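Local coordinates for protein SecB-like chaperone Rv1957 (Mycobacterium tuberculosis, PDB 5MTW) that acts as the chaperone of a toxin-antitoxin-chaperone system, binding the antitoxin HigA1, preventing its aggregation and enabling neutralization of the toxin HigB1, at residues I31-T36 against R145-D150; Q99-A104 against L155-L160. All blocks are in the same frame, centred on the assembly; numbering follows the deposited sequence.

Contact 1 of 2, residues I31-T36 against R145-D150; sequences IRLLRT and REYVYD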
loop_
_atom_site.group_PDB
_atom_site.type_symbol
_atom_site.label_atom_id
_atom_site.label_comp_id
_atom_site.label_asym_id
_atom_site.label_seq_id
_atom_site.Cartn_x
_atom_site.Cartn_y
_atom_site.Cartn_z
ATOM N N ILE A 31 -7.764 8.213 -9.596
ATOM C CA ILE A 31 -7.340 6.858 -9.952
ATOM C C ILE A 31 -8.043 5.904 -8.997
ATOM O O ILE A 31 -8.256 6.190 -7.819
ATOM C CB ILE A 31 -5.810 6.735 -9.851
ATOM C CG1 ILE A 31 -5.182 7.484 -11.092
ATOM C CG2 ILE A 31 -5.425 5.268 -9.927
ATOM C CD1 ILE A 31 -3.881 8.129 -10.852
ATOM N N ARG A 32 -8.520 4.810 -9.522
ATOM C CA ARG A 32 -9.060 3.804 -8.637
ATOM C C ARG A 32 -8.781 2.372 -9.216
ATOM O O ARG A 32 -8.679 2.167 -10.422
ATOM C CB ARG A 32 -10.569 4.036 -8.363
ATOM C CG ARG A 32 -11.475 3.692 -9.561
ATOM C CD ARG A 32 -12.990 3.769 -9.234
ATOM N NE ARG A 32 -13.839 3.668 -10.428
ATOM C CZ ARG A 32 -15.155 3.437 -10.461
ATOM N NH1 ARG A 32 -15.845 3.255 -9.368
ATOM N NH2 ARG A 32 -15.777 3.392 -11.638
ATOM N N LEU A 33 -8.754 1.433 -8.298
ATOM C CA LEU A 33 -8.866 0.046 -8.619
ATOM C C LEU A 33 -10.354 -0.257 -8.944
ATOM O O LEU A 33 -11.202 0.016 -8.118
ATOM C CB LEU A 33 -8.294 -0.774 -7.455
ATOM C CG LEU A 33 -8.375 -2.325 -7.632
ATOM C CD1 LEU A 33 -7.286 -2.853 -8.579
ATOM C CD2 LEU A 33 -8.266 -2.988 -6.292
ATOM N N LEU A 34 -10.644 -0.909 -10.069
ATOM C CA LEU A 34 -12.020 -1.322 -10.428
ATOM C C LEU A 34 -12.365 -2.689 -9.934
ATOM O O LEU A 34 -13.466 -2.928 -9.510
ATOM C CB LEU A 34 -12.211 -1.315 -11.982
ATOM C CG LEU A 34 -12.222 0.069 -12.686
ATOM C CD1 LEU A 34 -12.383 0.012 -14.229
ATOM C CD2 LEU A 34 -13.342 0.947 -12.125
ATOM N N ARG A 35 -11.413 -3.636 -10.082
ATOM C CA ARG A 35 -11.589 -4.969 -9.759
ATOM C C ARG A 35 -10.253 -5.656 -9.610
ATOM O O ARG A 35 -9.288 -5.326 -10.283
ATOM C CB ARG A 35 -12.374 -5.772 -10.827
ATOM C CG ARG A 35 -11.836 -5.582 -12.262
ATOM C CD ARG A 35 -12.627 -6.466 -13.275
ATOM N NE ARG A 35 -12.015 -6.363 -14.600
ATOM C CZ ARG A 35 -10.898 -6.990 -15.030
ATOM N NH1 ARG A 35 -10.145 -7.793 -14.284
ATOM N NH2 ARG A 35 -10.469 -6.751 -16.236
ATOM N N THR A 36 -10.329 -6.737 -8.869
ATOM C CA THR A 36 -9.188 -7.672 -8.668
ATOM C C THR A 36 -9.579 -9.141 -8.355
ATOM O O THR A 36 -10.595 -9.414 -7.789
ATOM C CB THR A 36 -8.220 -7.100 -7.607
ATOM O OG1 THR A 36 -7.088 -7.966 -7.560
ATOM C CG2 THR A 36 -8.850 -6.920 -6.285
ATOM N N ARG A 145 2.299 -1.192 -10.694
ATOM C CA ARG A 145 3.505 -1.745 -10.092
ATOM C C ARG A 145 3.397 -1.838 -8.547
ATOM O O ARG A 145 3.802 -2.816 -7.927
ATOM C CB ARG A 145 4.676 -0.810 -10.474
ATOM C CG ARG A 145 5.988 -1.123 -9.786
ATOM C CD ARG A 145 7.107 -0.316 -10.529
ATOM N NE ARG A 145 8.458 -0.451 -9.913
ATOM C CZ ARG A 145 8.921 0.294 -8.928
ATOM N NH1 ARG A 145 8.174 1.225 -8.341
ATOM N NH2 ARG A 145 10.134 0.113 -8.478
ATOM N N GLU A 146 2.839 -0.797 -7.930
ATOM C CA GLU A 146 2.688 -0.792 -6.489
ATOM C C GLU A 146 1.702 -1.900 -6.056
ATOM O O GLU A 146 1.881 -2.554 -5.043
ATOM C CB GLU A 146 2.237 0.551 -5.937
ATOM C CG GLU A 146 2.154 0.579 -4.407
ATOM C CD GLU A 146 0.849 0.012 -3.843
ATOM O OE1 GLU A 146 -0.165 -0.005 -4.564
ATOM O OE2 GLU A 146 0.804 -0.436 -2.661
ATOM N N TYR A 147 0.665 -2.108 -6.856
ATOM C CA TYR A 147 -0.300 -3.101 -6.522
ATOM C C TYR A 147 0.272 -4.534 -6.588
ATOM O O TYR A 147 -0.054 -5.390 -5.756
ATOM C CB TYR A 147 -1.588 -2.907 -7.432
ATOM C CG TYR A 147 -2.638 -3.834 -7.006
ATOM C CD1 TYR A 147 -3.246 -3.701 -5.750
ATOM C CD2 TYR A 147 -3.046 -4.877 -7.805
ATOM C CE1 TYR A 147 -4.209 -4.607 -5.302
ATOM C CE2 TYR A 147 -3.994 -5.766 -7.379
ATOM C CZ TYR A 147 -4.572 -5.633 -6.115
ATOM O OH TYR A 147 -5.488 -6.639 -5.719
ATOM N N VAL A 148 1.099 -4.796 -7.610
ATOM C CA VAL A 148 1.738 -6.056 -7.752
ATOM C C VAL A 148 2.673 -6.343 -6.569
ATOM O O VAL A 148 2.727 -7.421 -6.077
ATOM C CB VAL A 148 2.369 -6.223 -9.122
ATOM C CG1 VAL A 148 3.221 -7.464 -9.209
ATOM C CG2 VAL A 148 1.282 -6.322 -10.218
ATOM N N TYR A 149 3.362 -5.293 -6.129
ATOM C CA TYR A 149 4.318 -5.411 -5.055
ATOM C C TYR A 149 3.541 -5.723 -3.766
ATOM O O TYR A 149 3.930 -6.557 -2.973
ATOM C CB TYR A 149 5.129 -4.109 -4.912
ATOM C CG TYR A 149 5.972 -4.087 -3.678
ATOM C CD1 TYR A 149 7.197 -4.723 -3.624
ATOM C CD2 TYR A 149 5.548 -3.415 -2.550
ATOM C CE1 TYR A 149 7.973 -4.638 -2.504
ATOM C CE2 TYR A 149 6.314 -3.345 -1.410
ATOM C CZ TYR A 149 7.536 -3.968 -1.383
ATOM O OH TYR A 149 8.325 -3.907 -0.217
ATOM N N ASP A 150 2.418 -5.034 -3.577
ATOM C CA ASP A 150 1.618 -5.196 -2.344
ATOM C C ASP A 150 0.987 -6.598 -2.306
ATOM O O ASP A 150 1.039 -7.282 -1.297
ATOM C CB ASP A 150 0.601 -4.115 -2.222
ATOM C CG ASP A 150 -0.427 -4.353 -1.076
ATOM O OD1 ASP A 150 -1.378 -5.089 -1.296
ATOM O OD2 ASP A 150 -0.272 -3.879 0.044
#
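Thr36 and Tyr147 join strand to helix through their hydroxyls: Thr36 OG1 lies 2.8 Å from Tyr147 OH, a hydrogen bond in which either oxygen could be the donor. The threonine oxygen sits at the edge of the phenol, near the ring plane, and is 3.7 Å from Tyr147 CZ. Both side chains owe this meeting to extended first torsions. In Thr36, OG1 lies opposite the backbone N (chi1 -174°), which carries the hydroxyl out from the strand, while CG2 of Thr36 also lies against the phenol oxygen, 3.4 Å from Tyr147 OH. In Tyr147 the same setting of CG (chi1 -174°) sends the whole ring off the helix toward the sheet. The nearest CA atoms, those of Leu33 and Tyr147, are 9.4 Å apart, so the backbones do not touch and side chains make the contact. Leu33 adds a looser apolar touch, its CD2 4.5 Å from Tyr147 CE1 and oblique to the ring. Phe106 of strand 99-114 meets the same ring edge-to-face, and Arg154 of the second subunit packs on both Leu33 and Tyr147. All three touching residues are buried, yet only 124 Å² is lost between the segments, which marks a narrow bridge. Arg35 and Thr36 also pair in an antiparallel ladder with a strand of the second subunit. A long helix packed on a four-stranded antiparallel sheet of order 1-4-3-2 is characteristic of the SecB-like fold.

Contact 2 of 2, residues Q99-A104 against L155-L160; sequences QDVATA and LALPPL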
loop_
_atom_site.group_PDB
_atom_site.type_symbol
_atom_site.label_atom_id
_atom_site.label_comp_id
_atom_site.label_asym_id
_atom_site.label_seq_id
_atom_site.Cartn_x
_atom_site.Cartn_y
_atom_site.Cartn_z
ATOM N N GLN A 99 5.494 -24.177 -14.209
ATOM C CA GLN A 99 4.337 -24.460 -13.319
ATOM C C GLN A 99 3.829 -23.119 -12.638
ATOM O O GLN A 99 4.635 -22.310 -12.139
ATOM C CB GLN A 99 4.722 -25.514 -12.246
ATOM C CG GLN A 99 4.860 -27.013 -12.692
ATOM C CD GLN A 99 3.538 -27.783 -12.913
ATOM O OE1 GLN A 99 2.854 -28.181 -11.980
ATOM N NE2 GLN A 99 3.210 -28.028 -14.163
ATOM N N ASP A 100 2.518 -22.904 -12.609
ATOM C CA ASP A 100 1.961 -21.616 -12.111
ATOM C C ASP A 100 1.910 -21.622 -10.596
ATOM O O ASP A 100 1.380 -22.505 -10.000
ATOM C CB ASP A 100 0.545 -21.379 -12.625
ATOM C CG ASP A 100 0.462 -21.154 -14.134
ATOM O OD1 ASP A 100 1.390 -20.625 -14.744
ATOM O OD2 ASP A 100 -0.608 -21.452 -14.698
ATOM N N VAL A 101 2.451 -20.585 -9.975
ATOM C CA VAL A 101 2.478 -20.449 -8.512
ATOM C C VAL A 101 1.374 -19.488 -7.977
ATOM O O VAL A 101 0.850 -19.672 -6.906
ATOM C CB VAL A 101 3.828 -19.841 -8.170
ATOM C CG1 VAL A 101 3.835 -19.247 -6.836
ATOM C CG2 VAL A 101 4.918 -20.892 -8.296
ATOM N N ALA A 102 1.035 -18.499 -8.781
ATOM C CA ALA A 102 -0.056 -17.565 -8.500
ATOM C C ALA A 102 -0.464 -16.849 -9.748
ATOM O O ALA A 102 0.346 -16.683 -10.658
ATOM C CB ALA A 102 0.418 -16.572 -7.527
ATOM N N THR A 103 -1.696 -16.333 -9.745
ATOM C CA THR A 103 -2.248 -15.629 -10.835
ATOM C C THR A 103 -3.142 -14.497 -10.303
ATOM O O THR A 103 -3.750 -14.593 -9.239
ATOM C CB THR A 103 -3.169 -16.522 -11.762
ATOM O OG1 THR A 103 -4.255 -17.013 -11.005
ATOM C CG2 THR A 103 -2.447 -17.663 -12.254
ATOM N N ALA A 104 -3.130 -13.423 -11.038
ATOM C CA ALA A 104 -3.978 -12.282 -10.734
ATOM C C ALA A 104 -4.493 -11.620 -11.974
ATOM O O ALA A 104 -3.750 -11.404 -12.949
ATOM C CB ALA A 104 -3.181 -11.290 -9.975
ATOM N N LEU A 155 0.335 -12.315 -0.386
ATOM C CA LEU A 155 0.240 -13.773 -0.659
ATOM C C LEU A 155 1.466 -14.545 -0.115
ATOM O O LEU A 155 1.492 -15.719 -0.192
ATOM C CB LEU A 155 0.169 -14.048 -2.164
ATOM C CG LEU A 155 -0.999 -13.397 -2.823
ATOM C CD1 LEU A 155 -0.939 -13.369 -4.395
ATOM C CD2 LEU A 155 -2.325 -14.053 -2.378
ATOM N N ALA A 156 2.456 -13.826 0.434
ATOM C CA ALA A 156 3.630 -14.408 1.039
ATOM C C ALA A 156 4.586 -14.960 -0.008
ATOM O O ALA A 156 5.390 -15.825 0.296
ATOM C CB ALA A 156 3.271 -15.482 2.103
ATOM N N LEU A 157 4.507 -14.399 -1.224
ATOM C CA LEU A 157 5.409 -14.718 -2.279
ATOM C C LEU A 157 6.638 -13.794 -2.141
ATOM O O LEU A 157 6.541 -12.733 -1.537
ATOM C CB LEU A 157 4.764 -14.519 -3.637
ATOM C CG LEU A 157 3.527 -15.370 -3.831
ATOM C CD1 LEU A 157 2.837 -15.077 -5.142
ATOM C CD2 LEU A 157 3.916 -16.836 -3.763
ATOM N N PRO A 158 7.743 -14.159 -2.773
ATOM C CA PRO A 158 8.842 -13.171 -2.885
ATOM C C PRO A 158 8.221 -11.941 -3.520
ATOM O O PRO A 158 7.541 -12.046 -4.548
ATOM C CB PRO A 158 9.809 -13.845 -3.847
ATOM C CG PRO A 158 9.586 -15.287 -3.488
ATOM C CD PRO A 158 8.113 -15.429 -3.443
ATOM N N PRO A 159 8.487 -10.774 -2.958
ATOM C CA PRO A 159 7.892 -9.538 -3.519
ATOM C C PRO A 159 8.362 -9.248 -4.951
ATOM O O PRO A 159 9.548 -9.289 -5.236
ATOM C CB PRO A 159 8.304 -8.466 -2.504
ATOM C CG PRO A 159 8.455 -9.222 -1.229
ATOM C CD PRO A 159 9.149 -10.517 -1.655
ATOM N N LEU A 160 7.387 -9.136 -5.864
ATOM C CA LEU A 160 7.643 -8.809 -7.223
ATOM C C LEU A 160 7.599 -7.294 -7.424
ATOM O O LEU A 160 6.543 -6.653 -7.224
ATOM C CB LEU A 160 6.567 -9.364 -8.139
ATOM C CG LEU A 160 6.744 -9.009 -9.613
ATOM C CD1 LEU A 160 8.166 -9.377 -10.016
ATOM C CD2 LEU A 160 5.823 -9.863 -10.410
#
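Leu157 turns CG beside its backbone N and opposite the carbonyl carbon (chi1 -59°), and chi2 175° carries CD1 onward to Ala102 and leaves CD2 to the Val101 side. Val101 answers with CG1 set opposite its own N, bringing that methyl toward the leucine. The strand is locally irregular: Val101 and Ala102 both face Ile80 of strand 69-82 in a classic beta bulge, and Val101 has psi -31° where a regular strand would be extended. The bulge explains why two consecutive residues can both direct CB toward the loop, as they do here, instead of alternating between the faces of the sheet.

Each methyl of Leu157 thus has its own neighbour, CD2 lying 3.9 Å from Val101 CG1 and CD1 3.7 Å from Ala102 CB. The valine and leucine side chains run past one another in opposite directions, a lateral contact between branches. Both contacts are methyl to methyl and no hydrogen bond links the two segments, so the joint is apolar; it is also small, with 117 Å² buried. Leu155 also directs its CB toward the strand without touching it; its side chain packs on Val40 of strand 26-40 and on Leu33 of the second subunit.

The loop turns toward the strand just after helix 125-154 ends in a Schellman motif, with Ala156 at positive phi. Ile80 and Pro44 also touch Leu157. Aromatic side chains of the bound peptide pack on Leu157 and on Leu160, placing this joint beside the site occupied by the antitoxin segment. An aromatic side chain of that peptide is also hydrogen-bonded to the backbone oxygen of Pro158 (O).

Along the chain the segments alternate, 31-36, 99-104, 145-150, 155-160, so contacts 1 and 2 interlock. Their centres are about 15 Å apart, and both fasten helix 125-154 or the loop after it to the same antiparallel sheet, through the neighbouring strands 26-40 and 99-114. They meet directly where the loop folds back along the helix: Val148 CG1 is 3.7 Å from Leu160 CD2, and Tyr149 CE1 is 3.8 Å from Pro159 CB. Contact 1 lies about 8 Å from the chain centre and contact 2 about 18 Å. Both touch the second subunit. The peptide-binding loop of contact 2 directly follows the helix that contact 1 joins to the sheet, consistent with that framework positioning the loop.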